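Local atomic coordinates of acetyltransferase PA1377 (Pseudomonas aeruginosa, PDB entry 2VI7), a protein that probably transfers an acetyl group from acetyl-coenzyme A to an amine of an unidentified substrate. Residues 110-114 with 115-119; 133-136 with 137-141. One frame throughout, in Å; residues are numbered along the deposited sequence.

Contact 1 (110-114 with 115-119); sequences LLDIA and DNWMN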
ATOM      1  N   LEU A 110      -2.872  16.572  11.269  1.00 27.93           N
ATOM      2  CA  LEU A 110      -2.618  15.978   9.957  1.00 25.85           C
ATOM      3  C   LEU A 110      -3.883  16.084   9.113  1.00 25.42           C
ATOM      4  O   LEU A 110      -3.816  16.271   7.897  1.00 25.56           O
ATOM      5  CB  LEU A 110      -2.237  14.500  10.078  1.00 26.77           C
ATOM      6  CG  LEU A 110      -0.892  14.073  10.665  1.00 26.78           C
ATOM      7  CD1 LEU A 110      -0.790  12.570  10.598  1.00 27.35           C
ATOM      8  CD2 LEU A 110       0.244  14.693   9.884  1.00 28.16           C
ATOM      9  N   LEU A 111      -5.035  15.960   9.770  1.00 24.07           N
ATOM     10  CA  LEU A 111      -6.327  16.031   9.100  1.00 24.37           C
ATOM     11  C   LEU A 111      -6.656  17.456   8.673  1.00 26.53           C
ATOM     12  O   LEU A 111      -7.404  17.659   7.720  1.00 26.59           O
ATOM     13  CB  LEU A 111      -7.420  15.483  10.017  1.00 22.30           C
ATOM     14  CG  LEU A 111      -7.275  13.994  10.319  1.00 20.28           C
ATOM     15  CD1 LEU A 111      -8.402  13.519  11.215  1.00 19.16           C
ATOM     16  CD2 LEU A 111      -7.259  13.228   9.010  1.00 20.57           C
ATOM     17  N   ASP A 112      -6.106  18.436   9.391  1.00 28.07           N
ATOM     18  CA  ASP A 112      -6.303  19.840   9.052  1.00 28.50           C
ATOM     19  C   ASP A 112      -5.565  20.073   7.733  1.00 29.69           C
ATOM     20  O   ASP A 112      -6.078  20.730   6.823  1.00 30.59           O
ATOM     21  CB  ASP A 112      -5.709  20.753  10.131  1.00 31.71           C
ATOM     22  CG  ASP A 112      -5.762  22.240   9.739  1.00 35.68           C
ATOM     23  OD1 ASP A 112      -4.737  22.951   9.883  1.00 37.27           O
ATOM     24  OD2 ASP A 112      -6.832  22.697   9.283  1.00 37.05           O
ATOM     25  N   ILE A 113      -4.356  19.525   7.638  1.00 28.39           N
ATOM     26  CA  ILE A 113      -3.542  19.648   6.437  1.00 28.37           C
ATOM     27  C   ILE A 113      -4.211  18.924   5.269  1.00 28.02           C
ATOM     28  O   ILE A 113      -4.249  19.431   4.146  1.00 28.98           O
ATOM     29  CB  ILE A 113      -2.141  19.031   6.642  1.00 28.45           C
ATOM     30  CG1 ILE A 113      -1.377  19.790   7.728  1.00 28.77           C
ATOM     31  CG2 ILE A 113      -1.380  19.036   5.325  1.00 28.13           C
ATOM     32  CD1 ILE A 113      -1.107  21.246   7.402  1.00 31.36           C
ATOM     33  N   ALA A 114      -4.732  17.731   5.551  1.00 26.93           N
ATOM     34  CA  ALA A 114      -5.389  16.910   4.549  1.00 25.17           C
ATOM     35  C   ALA A 114      -6.647  17.578   4.021  1.00 25.75           C
ATOM     36  O   ALA A 114      -6.878  17.614   2.813  1.00 26.51           O
ATOM     37  CB  ALA A 114      -5.731  15.541   5.145  1.00 23.70           C
ATOM     38  N   ASP A 115      -7.450  18.126   4.928  1.00 25.99           N
ATOM     39  CA  ASP A 115      -8.702  18.768   4.544  1.00 25.86           C
ATOM     40  C   ASP A 115      -8.563  20.157   3.955  1.00 25.62           C
ATOM     41  O   ASP A 115      -9.019  20.423   2.850  1.00 26.46           O
ATOM     42  CB  ASP A 115      -9.661  18.906   5.736  1.00 27.42           C
ATOM     43  CG  ASP A 115     -10.029  17.591   6.370  1.00 28.16           C
ATOM     44  OD1 ASP A 115      -9.759  16.533   5.772  1.00 32.08           O
ATOM     45  OD2 ASP A 115     -10.605  17.628   7.479  1.00 28.33           O
ATOM     46  N   ASN A 116      -7.931  21.044   4.710  1.00 26.18           N
ATOM     47  CA  ASN A 116      -7.829  22.437   4.314  1.00 25.81           C
ATOM     48  C   ASN A 116      -6.706  22.887   3.419  1.00 25.33           C
ATOM     49  O   ASN A 116      -6.788  23.958   2.830  1.00 26.22           O
ATOM     50  CB  ASN A 116      -7.877  23.295   5.573  1.00 25.37           C
ATOM     51  CG  ASN A 116      -9.105  23.004   6.403  1.00 26.26           C
ATOM     52  OD1 ASN A 116     -10.227  23.032   5.890  1.00 26.64           O
ATOM     53  ND2 ASN A 116      -8.907  22.709   7.681  1.00 25.94           N
ATOM     54  N   TRP A 117      -5.665  22.084   3.292  1.00 25.00           N
ATOM     55  CA  TRP A 117      -4.573  22.486   2.441  1.00 24.87           C
ATOM     56  C   TRP A 117      -4.388  21.543   1.267  1.00 25.57           C
ATOM     57  O   TRP A 117      -4.208  21.991   0.138  1.00 26.65           O
ATOM     58  CB  TRP A 117      -3.306  22.612   3.276  1.00 25.34           C
ATOM     59  CG  TRP A 117      -3.506  23.566   4.408  1.00 25.60           C
ATOM     60  CD1 TRP A 117      -4.123  23.310   5.600  1.00 26.43           C
ATOM     61  CD2 TRP A 117      -3.152  24.954   4.431  1.00 26.34           C
ATOM     62  NE1 TRP A 117      -4.175  24.452   6.364  1.00 25.04           N
ATOM     63  CE2 TRP A 117      -3.586  25.476   5.671  1.00 25.46           C
ATOM     64  CE3 TRP A 117      -2.508  25.808   3.523  1.00 27.24           C
ATOM     65  CZ2 TRP A 117      -3.397  26.817   6.029  1.00 26.45           C
ATOM     66  CZ3 TRP A 117      -2.317  27.144   3.880  1.00 27.61           C
ATOM     67  CH2 TRP A 117      -2.762  27.634   5.125  1.00 26.49           C
ATOM     68  N   MET A 118      -4.451  20.243   1.512  1.00 25.52           N
ATOM     69  CA  MET A 118      -4.280  19.296   0.422  1.00 26.58           C
ATOM     70  C   MET A 118      -5.605  19.033  -0.265  1.00 25.62           C
ATOM     71  O   MET A 118      -5.636  18.620  -1.425  1.00 26.48           O
ATOM     72  CB  MET A 118      -3.711  17.971   0.932  1.00 28.61           C
ATOM     73  CG  MET A 118      -2.257  17.995   1.374  1.00 29.14           C
ATOM     74  SD  MET A 118      -1.758  16.327   1.806  1.00 31.63           S
ATOM     75  CE  MET A 118      -0.073  16.556   2.306  1.00 30.80           C
ATOM     76  N   ASN A 119      -6.694  19.272   0.461  1.00 25.18           N
ATOM     77  CA  ASN A 119      -8.049  19.059  -0.047  1.00 25.84           C
ATOM     78  C   ASN A 119      -8.221  17.594  -0.474  1.00 25.45           C
ATOM     79  O   ASN A 119      -8.743  17.302  -1.549  1.00 24.60           O
ATOM     80  CB  ASN A 119      -8.320  20.024  -1.217  1.00 27.88           C
ATOM     81  CG  ASN A 119      -9.804  20.132  -1.582  1.00 29.21           C
ATOM     82  OD1 ASN A 119     -10.673  20.189  -0.710  1.00 29.37           O
ATOM     83  ND2 ASN A 119     -10.089  20.188  -2.881  1.00 29.51           N
TER

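Contact 2 (133-136 with 137-141); sequences PALA and LYRKF. With SO4 (sulfate ion), chain E.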
ATOM      1  N   PRO A 133      -7.878   1.951  22.466  1.00 28.29           N
ATOM      2  CA  PRO A 133      -7.727   3.409  22.474  1.00 29.01           C
ATOM      3  C   PRO A 133      -7.468   4.033  21.086  1.00 29.93           C
ATOM      4  O   PRO A 133      -8.012   5.090  20.771  1.00 32.14           O
ATOM      5  CB  PRO A 133      -6.568   3.641  23.455  1.00 28.20           C
ATOM      6  CG  PRO A 133      -5.917   2.288  23.602  1.00 28.14           C
ATOM      7  CD  PRO A 133      -7.058   1.332  23.516  1.00 27.39           C
ATOM      8  N   ALA A 134      -6.649   3.387  20.256  1.00 29.04           N
ATOM      9  CA  ALA A 134      -6.355   3.920  18.926  1.00 26.59           C
ATOM     10  C   ALA A 134      -7.616   3.920  18.067  1.00 26.22           C
ATOM     11  O   ALA A 134      -7.890   4.875  17.346  1.00 25.47           O
ATOM     12  CB  ALA A 134      -5.267   3.093  18.253  1.00 25.53           C
ATOM     13  N   LEU A 135      -8.380   2.839  18.152  1.00 25.70           N
ATOM     14  CA  LEU A 135      -9.611   2.702  17.385  1.00 25.67           C
ATOM     15  C   LEU A 135     -10.587   3.802  17.774  1.00 25.59           C
ATOM     16  O   LEU A 135     -11.292   4.352  16.925  1.00 26.09           O
ATOM     17  CB  LEU A 135     -10.257   1.345  17.671  1.00 25.78           C
ATOM     18  CG  LEU A 135     -10.721   0.448  16.524  1.00 27.14           C
ATOM     19  CD1 LEU A 135     -11.533  -0.690  17.124  1.00 29.14           C
ATOM     20  CD2 LEU A 135     -11.543   1.225  15.501  1.00 27.69           C
ATOM     21  N   ALA A 136     -10.630   4.100  19.069  1.00 24.49           N
ATOM     22  CA  ALA A 136     -11.513   5.126  19.599  1.00 24.88           C
ATOM     23  C   ALA A 136     -11.069   6.482  19.071  1.00 24.78           C
ATOM     24  O   ALA A 136     -11.900   7.328  18.742  1.00 25.05           O
ATOM     25  CB  ALA A 136     -11.480   5.112  21.134  1.00 23.29           C
ATOM     26  N   LEU A 137      -9.755   6.677  18.987  1.00 24.03           N
ATOM     27  CA  LEU A 137      -9.186   7.926  18.490  1.00 25.05           C
ATOM     28  C   LEU A 137      -9.525   8.160  17.011  1.00 25.05           C
ATOM     29  O   LEU A 137      -9.988   9.238  16.636  1.00 26.16           O
ATOM     30  CB  LEU A 137      -7.662   7.927  18.679  1.00 23.95           C
ATOM     31  CG  LEU A 137      -6.906   9.102  18.043  1.00 23.25           C
ATOM     32  CD1 LEU A 137      -7.328  10.390  18.704  1.00 22.00           C
ATOM     33  CD2 LEU A 137      -5.412   8.916  18.200  1.00 24.11           C
ATOM     34  N   TYR A 138      -9.300   7.151  16.177  1.00 23.73           N
ATOM     35  CA  TYR A 138      -9.576   7.266  14.756  1.00 23.01           C
ATOM     36  C   TYR A 138     -11.066   7.429  14.505  1.00 23.83           C
ATOM     37  O   TYR A 138     -11.468   8.156  13.605  1.00 23.76           O
ATOM     38  CB  TYR A 138      -9.019   6.045  14.021  1.00 21.92           C
ATOM     39  CG  TYR A 138      -7.533   5.833  14.281  1.00 22.11           C
ATOM     40  CD1 TYR A 138      -6.655   6.916  14.334  1.00 21.39           C
ATOM     41  CD2 TYR A 138      -7.005   4.553  14.472  1.00 23.41           C
ATOM     42  CE1 TYR A 138      -5.290   6.734  14.573  1.00 23.49           C
ATOM     43  CE2 TYR A 138      -5.633   4.356  14.709  1.00 22.97           C
ATOM     44  CZ  TYR A 138      -4.784   5.455  14.761  1.00 23.71           C
ATOM     45  OH  TYR A 138      -3.439   5.287  15.014  1.00 24.34           O
ATOM     46  N   ARG A 139     -11.889   6.756  15.301  1.00 24.24           N
ATOM     47  CA  ARG A 139     -13.341   6.875  15.158  1.00 24.77           C
ATOM     48  C   ARG A 139     -13.788   8.280  15.563  1.00 24.90           C
ATOM     49  O   ARG A 139     -14.720   8.828  14.985  1.00 24.58           O
ATOM     50  CB  ARG A 139     -14.054   5.837  16.025  1.00 24.44           C
ATOM     51  CG  ARG A 139     -14.061   4.457  15.426  1.00 24.10           C
ATOM     52  CD  ARG A 139     -14.653   3.446  16.379  1.00 26.17           C
ATOM     53  NE  ARG A 139     -14.824   2.144  15.737  1.00 27.19           N
ATOM     54  CZ  ARG A 139     -15.102   1.023  16.393  1.00 28.25           C
ATOM     55  NH1 ARG A 139     -15.234   1.037  17.712  1.00 29.42           N
ATOM     56  NH2 ARG A 139     -15.261  -0.111  15.733  1.00 31.60           N
ATOM     57  N   LYS A 140     -13.125   8.852  16.563  1.00 25.54           N
ATOM     58  CA  LYS A 140     -13.432  10.202  17.018  1.00 24.72           C
ATOM     59  C   LYS A 140     -13.255  11.186  15.859  1.00 25.94           C
ATOM     60  O   LYS A 140     -14.011  12.151  15.739  1.00 28.02           O
ATOM     61  CB  LYS A 140     -12.489  10.595  18.158  1.00 24.83           C
ATOM     62  CG  LYS A 140     -12.414  12.092  18.411  1.00 25.95           C
ATOM     63  CD  LYS A 140     -11.342  12.444  19.422  1.00 27.65           C
ATOM     64  CE  LYS A 140     -11.006  13.934  19.374  1.00 29.85           C
ATOM     65  NZ  LYS A 140     -12.205  14.819  19.509  1.00 31.51           N
ATOM     66  N   PHE A 141     -12.258  10.937  15.010  1.00 25.69           N
ATOM     67  CA  PHE A 141     -11.965  11.812  13.872  1.00 24.47           C
ATOM     68  C   PHE A 141     -12.649  11.468  12.553  1.00 23.51           C
ATOM     69  O   PHE A 141     -12.224  11.931  11.500  1.00 23.45           O
ATOM     70  CB  PHE A 141     -10.446  11.915  13.636  1.00 25.15           C
ATOM     71  CG  PHE A 141      -9.732  12.818  14.622  1.00 25.53           C
ATOM     72  CD1 PHE A 141      -9.239  12.315  15.830  1.00 24.17           C
ATOM     73  CD2 PHE A 141      -9.608  14.186  14.370  1.00 24.02           C
ATOM     74  CE1 PHE A 141      -8.640  13.165  16.773  1.00 24.81           C
ATOM     75  CE2 PHE A 141      -9.009  15.045  15.310  1.00 25.03           C
ATOM     76  CZ  PHE A 141      -8.526  14.536  16.511  1.00 24.81           C
TER
HETATM   77  S   SO4 E1172     -16.793   1.611  12.618  1.00 32.56           S
HETATM   78  O1  SO4 E1172     -15.355   1.575  12.933  1.00 33.44           O
HETATM   79  O2  SO4 E1172     -16.991   1.870  11.178  1.00 31.01           O
HETATM   80  O3  SO4 E1172     -17.421   0.312  12.970  1.00 34.20           O
HETATM   81  O4  SO4 E1172     -17.377   2.711  13.395  1.00 32.96           O

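Contact 1 (110-114 with 115-119)
Asp115 N and Asn116 N donate to Leu111 O and Asp112 O in ordinary i to i+4 bonds, and the chain from residue 110 runs as one helix into the 115-119 segment. There the coil widens. Ile113 O takes two donors, Trp117 N at 3.1 Å from well above the carbonyl plane and Met118 N at 2.8 Å almost straight ahead of the oxygen; the second, an i to i+5 bond, marks a pi-type turn. Asn119 then turns to positive phi (58°), a conformation asparagine tolerates better than most residues, and its OD1 is bonded to Arg169.

On the solvent side Asp112 swings CG anti to its own nitrogen (chi1 174°), which carries the carboxylate along the helix to Asn116. Asn116 ND2 gives a short 2.6 Å bond to Asp112 OD2, with the acceptor in the amide plane although the carboxylate and amide planes stand 62° apart. The indole of Trp117 lies beside the same aspartate, its ring plane nearly perpendicular to the carboxylate, and CD1 meets Asp112 O edge-on at 3.5 Å. Ile113 serves both neighbours with its two branches: CD1 reaches Trp117 CD1 at 4.1 Å, while CG2 meets the methyl CE of the extended Met118 chain. This flexible thioether continues inward to Leu75, which Ala114 also touches. Asp115 sends its carboxylate to Arg167 in a salt bridge, tying the helix end to strand 158-168.

The whole is the C-terminal end of the helix in a beta-alpha-beta crossover: helix 102-117 links parallel strands 86-95 and 122-128 of the GNAT fold.

Contact 2 (133-136 with 137-141)
Leu135 and Arg139, one helical turn apart, make the main side-chain contact. Leu135 CD2 sits over one face of the guanidinium, 3.4 Å from Arg139 NE and displaced toward the rim, while CD1 lies near Arg139 CZ and NH2. The arginine chain runs extended from CG to NE, its methylenes passing Leu135 O, and so brings a charged end to the surface above an apolar base. A sulfate, probably from the crystallisation liquor and also bound by Thr145 OG1, approaches that end in the guanidinium plane: Arg139 NE donates to its O1 at 2.9 Å (153°), and Arg139 NH2 adds a weak bond to the same oxygen.

Tyr138 folds back over the preceding turn. With CG beside its own nitrogen (chi1 -55°), the ring presents one face to Ala134 O, which stands 3.0 Å above the plane, offset toward the rim; the same oxygen accepts Tyr138 N at 2.9 Å, nearly in line with the carbonyl. Ala134 CB touches Tyr138 CE2 at 3.8 Å, and the small Ala134 methyl suits this close approach. The sequence follows the Ala-x-x-Leu-Tyr-x-Lys pattern of a GNAT helix, with Tyr138 in the position where many GNAT enzymes carry a tyrosine proposed as general acid.

Bonds from Leu137 N to Pro133 O and from Lys140 N to Ala136 O continue the i to i+4 pattern on the outer side, where alanine is a good helix former and the lysine amine can reach water. Helix 132-140 lies beside helix 102-117, where Leu137 meets Ser104, and packs on strands 122-128 and 158-168, where Leu135 meets Tyr163 and Met165. The Tyr138 hydroxyl is hydrogen-bonded to Val93 N on strand 86-95, and its ring rests on Leu125, Val127 and Met165.

Overall arrangement
Contacts 1 and 2 follow one another along the chain, separated by strand 122-128, and their centres lie 18 Å apart. They nevertheless meet: Leu111 CD1 of contact 1 packs against Phe141 CD2 of contact 2 at 3.4 Å, joining the two helices near the end of helix 132-140. Arg167 is a second bridge, paired with Asp115 and weakly bonded to Phe141 O. Contact 1 ends the crossover helix 102-117, whereas contact 2 lies nearer the bound ions: an azide is about 4 Å from the Ala134 side chain. A sulfate other than Arg139's, about 4 Å from the Leu137 side chain, is consistent with the anion-binding loop that receives the cofactor pyrophosphate in GNAT enzymes.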